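Local coordinates for trans-isoprenyl diphosphate synthase (Caulobacter crescentus, PDB 3OYR), which probably makes octaprenyl diphosphate, the precursor of quinone side chains, by adding isopentenyl diphosphate units to farnesyl diphosphate, at residues E154-A159 with S200-V205; R78-D83 with A207-A212. One frame throughout, in Å; residues are numbered along the deposited sequence.

Contact 1 of 2, residues E154-A159 with S200-V205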
loop_
_atom_site.group_PDB
_atom_site.type_symbol
_atom_site.label_atom_id
_atom_site.label_comp_id
_atom_site.label_asym_id
_atom_site.label_seq_id
_atom_site.Cartn_x
_atom_site.Cartn_y
_atom_site.Cartn_z
ATOM N N GLU B 154 2.472 -13.456 -7.256
ATOM C CA GLU B 154 1.693 -14.066 -6.156
ATOM C C GLU B 154 2.489 -14.070 -4.850
ATOM O O GLU B 154 1.945 -13.788 -3.778
ATOM C CB GLU B 154 1.280 -15.491 -6.541
ATOM C CG GLU B 154 0.877 -16.415 -5.402
ATOM C CD GLU B 154 1.218 -17.840 -5.755
ATOM O OE1 GLU B 154 2.224 -18.362 -5.224
ATOM O OE2 GLU B 154 0.512 -18.419 -6.610
ATOM N N ILE B 155 3.783 -14.353 -4.964
ATOM C CA ILE B 155 4.665 -14.412 -3.817
ATOM C C ILE B 155 4.735 -13.052 -3.126
ATOM O O ILE B 155 4.620 -12.972 -1.912
ATOM C CB ILE B 155 6.085 -14.880 -4.224
ATOM C CG1 ILE B 155 6.116 -16.390 -4.521
ATOM C CG2 ILE B 155 7.090 -14.605 -3.131
ATOM C CD1 ILE B 155 7.450 -16.797 -5.234
ATOM N N LEU B 156 4.898 -11.983 -3.893
ATOM C CA LEU B 156 5.006 -10.645 -3.270
ATOM C C LEU B 156 3.689 -10.011 -2.869
ATOM O O LEU B 156 3.648 -9.187 -1.928
ATOM C CB LEU B 156 5.844 -9.691 -4.150
ATOM C CG LEU B 156 7.313 -10.116 -3.981
ATOM C CD1 LEU B 156 8.133 -9.851 -5.212
ATOM C CD2 LEU B 156 7.918 -9.437 -2.776
ATOM N N ALA B 157 2.621 -10.322 -3.604
ATOM C CA ALA B 157 1.257 -9.919 -3.196
ATOM C C ALA B 157 0.910 -10.509 -1.820
ATOM O O ALA B 157 0.461 -9.792 -0.897
ATOM C CB ALA B 157 0.224 -10.351 -4.228
ATOM N N ARG B 158 1.179 -11.802 -1.687
ATOM C CA ARG B 158 0.978 -12.526 -0.449
ATOM C C ARG B 158 1.829 -11.905 0.652
ATOM O O ARG B 158 1.305 -11.568 1.723
ATOM C CB ARG B 158 1.288 -14.027 -0.620
ATOM C CG ARG B 158 1.036 -14.791 0.698
ATOM C CD ARG B 158 1.490 -16.247 0.734
ATOM N NE ARG B 158 1.575 -16.675 2.144
ATOM C CZ ARG B 158 2.669 -16.586 2.913
ATOM N NH1 ARG B 158 2.621 -16.982 4.176
ATOM N NH2 ARG B 158 3.814 -16.098 2.433
ATOM N N ALA B 159 3.117 -11.684 0.371
ATOM C CA ALA B 159 4.016 -11.069 1.374
ATOM C C ALA B 159 3.487 -9.727 1.847
ATOM O O ALA B 159 3.489 -9.456 3.040
ATOM C CB ALA B 159 5.417 -10.918 0.843
ATOM N N SER B 200 13.824 -13.627 -1.454
ATOM C CA SER B 200 14.613 -14.764 -1.926
ATOM C C SER B 200 13.806 -15.680 -2.793
ATOM O O SER B 200 14.294 -16.122 -3.822
ATOM C CB SER B 200 15.254 -15.587 -0.806
ATOM O OG SER B 200 14.851 -15.108 0.447
ATOM N N GLU B 201 12.589 -16.007 -2.368
ATOM C CA GLU B 201 11.786 -16.935 -3.142
ATOM C C GLU B 201 11.439 -16.341 -4.517
ATOM O O GLU B 201 11.516 -17.048 -5.524
ATOM C CB GLU B 201 10.526 -17.401 -2.376
ATOM C CG GLU B 201 9.837 -18.594 -3.071
ATOM C CD GLU B 201 8.461 -18.912 -2.527
ATOM O OE1 GLU B 201 7.952 -18.168 -1.657
ATOM O OE2 GLU B 201 7.886 -19.923 -2.967
ATOM N N ALA B 202 11.092 -15.052 -4.582
ATOM C CA ALA B 202 10.812 -14.434 -5.885
ATOM C C ALA B 202 12.062 -14.447 -6.789
ATOM O O ALA B 202 11.962 -14.737 -7.987
ATOM C CB ALA B 202 10.237 -13.017 -5.742
ATOM N N GLY B 203 13.228 -14.163 -6.199
ATOM C CA GLY B 203 14.510 -14.252 -6.916
ATOM C C GLY B 203 14.691 -15.624 -7.538
ATOM O O GLY B 203 14.993 -15.737 -8.722
ATOM N N ALA B 204 14.458 -16.663 -6.732
ATOM C CA ALA B 204 14.591 -18.045 -7.173
ATOM C C ALA B 204 13.620 -18.437 -8.286
ATOM O O ALA B 204 14.033 -19.094 -9.252
ATOM C CB ALA B 204 14.449 -18.996 -5.994
ATOM N N VAL B 205 12.346 -18.054 -8.153
ATOM C CA VAL B 205 11.368 -18.424 -9.190
ATOM C C VAL B 205 11.614 -17.730 -10.532
ATOM O O VAL B 205 11.316 -18.329 -11.584
ATOM C CB VAL B 205 9.876 -18.312 -8.752
ATOM C CG1 VAL B 205 9.589 -19.223 -7.559
ATOM C CG2 VAL B 205 9.475 -16.875 -8.466
#
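Where Ile155 meets Ala202, two helices run almost antiparallel, their segment axes 170° apart and 9.7 Å from each other at closest approach. The backbones come nearest at these two residues, with Ile155 CA 6.5 Å from Ala202 CA. Ile155 carries most of the contact. Its CG1 lies beside the backbone N (chi1 -74°) and the chain then extends, which carries CD1 across to the other helix. There the methyl meets the side of the Glu201 chain, at 3.6 Å from Glu201 CD and 3.7 Å from Glu201 CG. Ile155 CD1 also lies 3.8 Å from Val205 CG2, but only one of the two conformers of Val205 is described here, so this touch is less certain. The two helices, 150-173 and 181-206, are consecutive in the mostly helical fold of the FPP/GGPP synthase family. Helix 211-238 lies against the second of them, and the second subunit packs on Glu154, Ala157 and Arg158. Leu156 reaches in next to Ile155, its CD1 3.8 Å from Ala202 CB. The small alanine accepts this methyl directly against its own. Glu201 is buried and lends the contact its carbons. Its CG stands opposite the backbone N (chi1 -168°) and the chain stays extended, and OE1 forms a salt bridge with Arg218 of helix 211-238. That bond probably helps to keep the buried carboxylate charged. Arg158 NH2 stays 6.2 Å from Glu201 OE1 and pairs instead with Glu194.

Contact 2 of 2, residues R78-D83 with A207-A212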
loop_
_atom_site.group_PDB
_atom_site.type_symbol
_atom_site.label_atom_id
_atom_site.label_comp_id
_atom_site.label_asym_id
_atom_site.label_seq_id
_atom_site.Cartn_x
_atom_site.Cartn_y
_atom_site.Cartn_z
ATOM N N ARG B 78 20.867 -15.461 -8.852
ATOM C CA ARG B 78 22.177 -15.949 -9.301
ATOM C C ARG B 78 22.546 -17.321 -8.725
ATOM O O ARG B 78 23.128 -18.149 -9.433
ATOM C CB ARG B 78 23.270 -14.931 -8.968
ATOM C CG ARG B 78 23.145 -13.582 -9.713
ATOM C CD ARG B 78 23.231 -13.772 -11.216
ATOM N NE ARG B 78 23.066 -12.533 -11.985
ATOM C CZ ARG B 78 22.840 -12.499 -13.299
ATOM N NH1 ARG B 78 22.748 -13.627 -13.986
ATOM N NH2 ARG B 78 22.698 -11.341 -13.931
ATOM N N LEU B 79 22.206 -17.563 -7.456
ATOM C CA LEU B 79 22.421 -18.884 -6.837
ATOM C C LEU B 79 21.581 -19.936 -7.548
ATOM O O LEU B 79 22.080 -21.022 -7.860
ATOM C CB LEU B 79 22.135 -18.873 -5.323
ATOM C CG LEU B 79 22.557 -20.080 -4.455
ATOM C CD1 LEU B 79 24.020 -20.491 -4.674
ATOM C CD2 LEU B 79 22.303 -19.824 -2.967
ATOM N N ALA B 80 20.327 -19.595 -7.858
ATOM C CA ALA B 80 19.472 -20.491 -8.636
ATOM C C ALA B 80 19.854 -20.587 -10.123
ATOM O O ALA B 80 19.306 -21.408 -10.850
ATOM C CB ALA B 80 17.997 -20.133 -8.464
ATOM N N GLY B 81 20.804 -19.766 -10.569
ATOM C CA GLY B 81 21.326 -19.841 -11.933
ATOM C C GLY B 81 20.404 -19.228 -12.973
ATOM O O GLY B 81 20.020 -19.897 -13.926
ATOM N N ALA B 82 20.042 -17.959 -12.792
ATOM C CA ALA B 82 19.226 -17.230 -13.775
ATOM C C ALA B 82 20.001 -16.968 -15.074
ATOM O O ALA B 82 21.216 -16.786 -15.049
ATOM C CB ALA B 82 18.722 -15.923 -13.180
ATOM N N ASP B 83 19.313 -16.960 -16.209
ATOM C CA ASP B 83 20.019 -16.739 -17.482
ATOM C C ASP B 83 19.765 -15.358 -18.082
ATOM O O ASP B 83 20.421 -14.964 -19.043
ATOM C CB ASP B 83 19.755 -17.868 -18.494
ATOM C CG ASP B 83 18.274 -18.098 -18.768
ATOM O OD1 ASP B 83 17.434 -17.246 -18.416
ATOM O OD2 ASP B 83 17.952 -19.151 -19.352
ATOM N N ALA B 207 14.417 -17.379 -11.965
ATOM C CA ALA B 207 15.428 -18.207 -12.605
ATOM C C ALA B 207 14.846 -19.436 -13.294
ATOM O O ALA B 207 15.527 -20.078 -14.090
ATOM C CB ALA B 207 16.468 -18.617 -11.584
ATOM N N GLY B 208 13.592 -19.758 -12.977
ATOM C CA GLY B 208 12.853 -20.833 -13.630
ATOM C C GLY B 208 13.229 -22.202 -13.099
ATOM O O GLY B 208 13.306 -23.176 -13.857
ATOM N N VAL B 209 13.452 -22.289 -11.792
ATOM C CA VAL B 209 13.970 -23.526 -11.207
ATOM C C VAL B 209 12.914 -24.440 -10.616
ATOM O O VAL B 209 11.709 -24.161 -10.656
ATOM C CB VAL B 209 15.091 -23.289 -10.155
ATOM C CG1 VAL B 209 16.377 -22.882 -10.841
ATOM C CG2 VAL B 209 14.662 -22.284 -9.083
ATOM N N ASP B 210 13.400 -25.551 -10.079
ATOM C CA ASP B 210 12.563 -26.505 -9.402
ATOM C C ASP B 210 12.126 -25.927 -8.063
ATOM O O ASP B 210 12.731 -24.983 -7.531
ATOM C CB ASP B 210 13.317 -27.819 -9.206
ATOM C CG ASP B 210 14.769 -27.598 -8.877
ATOM O OD1 ASP B 210 15.498 -27.062 -9.744
ATOM O OD2 ASP B 210 15.173 -27.944 -7.751
ATOM N N VAL B 211 11.063 -26.514 -7.530
ATOM C CA VAL B 211 10.455 -26.048 -6.301
ATOM C C VAL B 211 11.368 -26.272 -5.094
ATOM O O VAL B 211 11.319 -25.508 -4.135
ATOM C CB VAL B 211 9.033 -26.646 -6.105
ATOM C CG1 VAL B 211 8.105 -26.172 -7.228
ATOM C CG2 VAL B 211 9.064 -28.173 -6.055
ATOM N N ALA B 212 12.231 -27.277 -5.172
ATOM C CA ALA B 212 13.162 -27.577 -4.096
ATOM C C ALA B 212 14.113 -26.403 -3.853
ATOM O O ALA B 212 14.310 -25.992 -2.707
ATOM C CB ALA B 212 13.927 -28.879 -4.382
#
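Ala80 and Ala82 close around the methyl of Ala207, where two helix ends meet at the surface of the chain. The first segment leaves helix 68-79 through a Schellman motif, with Gly81 at positive phi. The second segment follows helix 181-206 and runs into the start of helix 211-238. Its Gly208 also has positive phi, and Asp210 takes the N-cap position of the next helix. In the first segment, the last helical turn carries the salt bridge of Arg78 with Asp34 and packs through Leu79 on helix 328-342. Ala80 is buried and faces Ala207 and Val209. Its CB lies 3.8 Å from Ala207 CB and 4.0 Å from Val209 CG1. Gly81 then swings the chain out of the helix, and its backbone passes near the Ala207 methyl. At Ala82 the backbones come closest, with Ala82 CA 4.1 Å from Ala207 CA. Ala207 CB sits 3.8 Å from Ala82 CA, while Ala82 CB also touches Phe87 of helix 87-109. Val209 closes the other end of the contact. With CG1 beside its own backbone N (chi1 -73°), the valine brings this methyl to 3.3 Å from Ala80 O.

Overall arrangement
Contact 1 and contact 2 both sit toward one side of the molecule, their centres about 13 Å apart. Helix 181-206 supplies one side of contact 1, and the chain that follows it supplies one side of contact 2. They also touch directly: Ala204 O is 3.3 Å from Val209 CG2. Contact 1 is buried, its centre about 16 Å from the centre of the chain. Contact 2 lies at the surface, its centre about 24 Å from the centre of the chain. Neither forms part of the calcium or dimethylallyl diphosphate sites. The Leu156 side chain in contact 1 is about 13 Å from a bound dimethylallyl diphosphate.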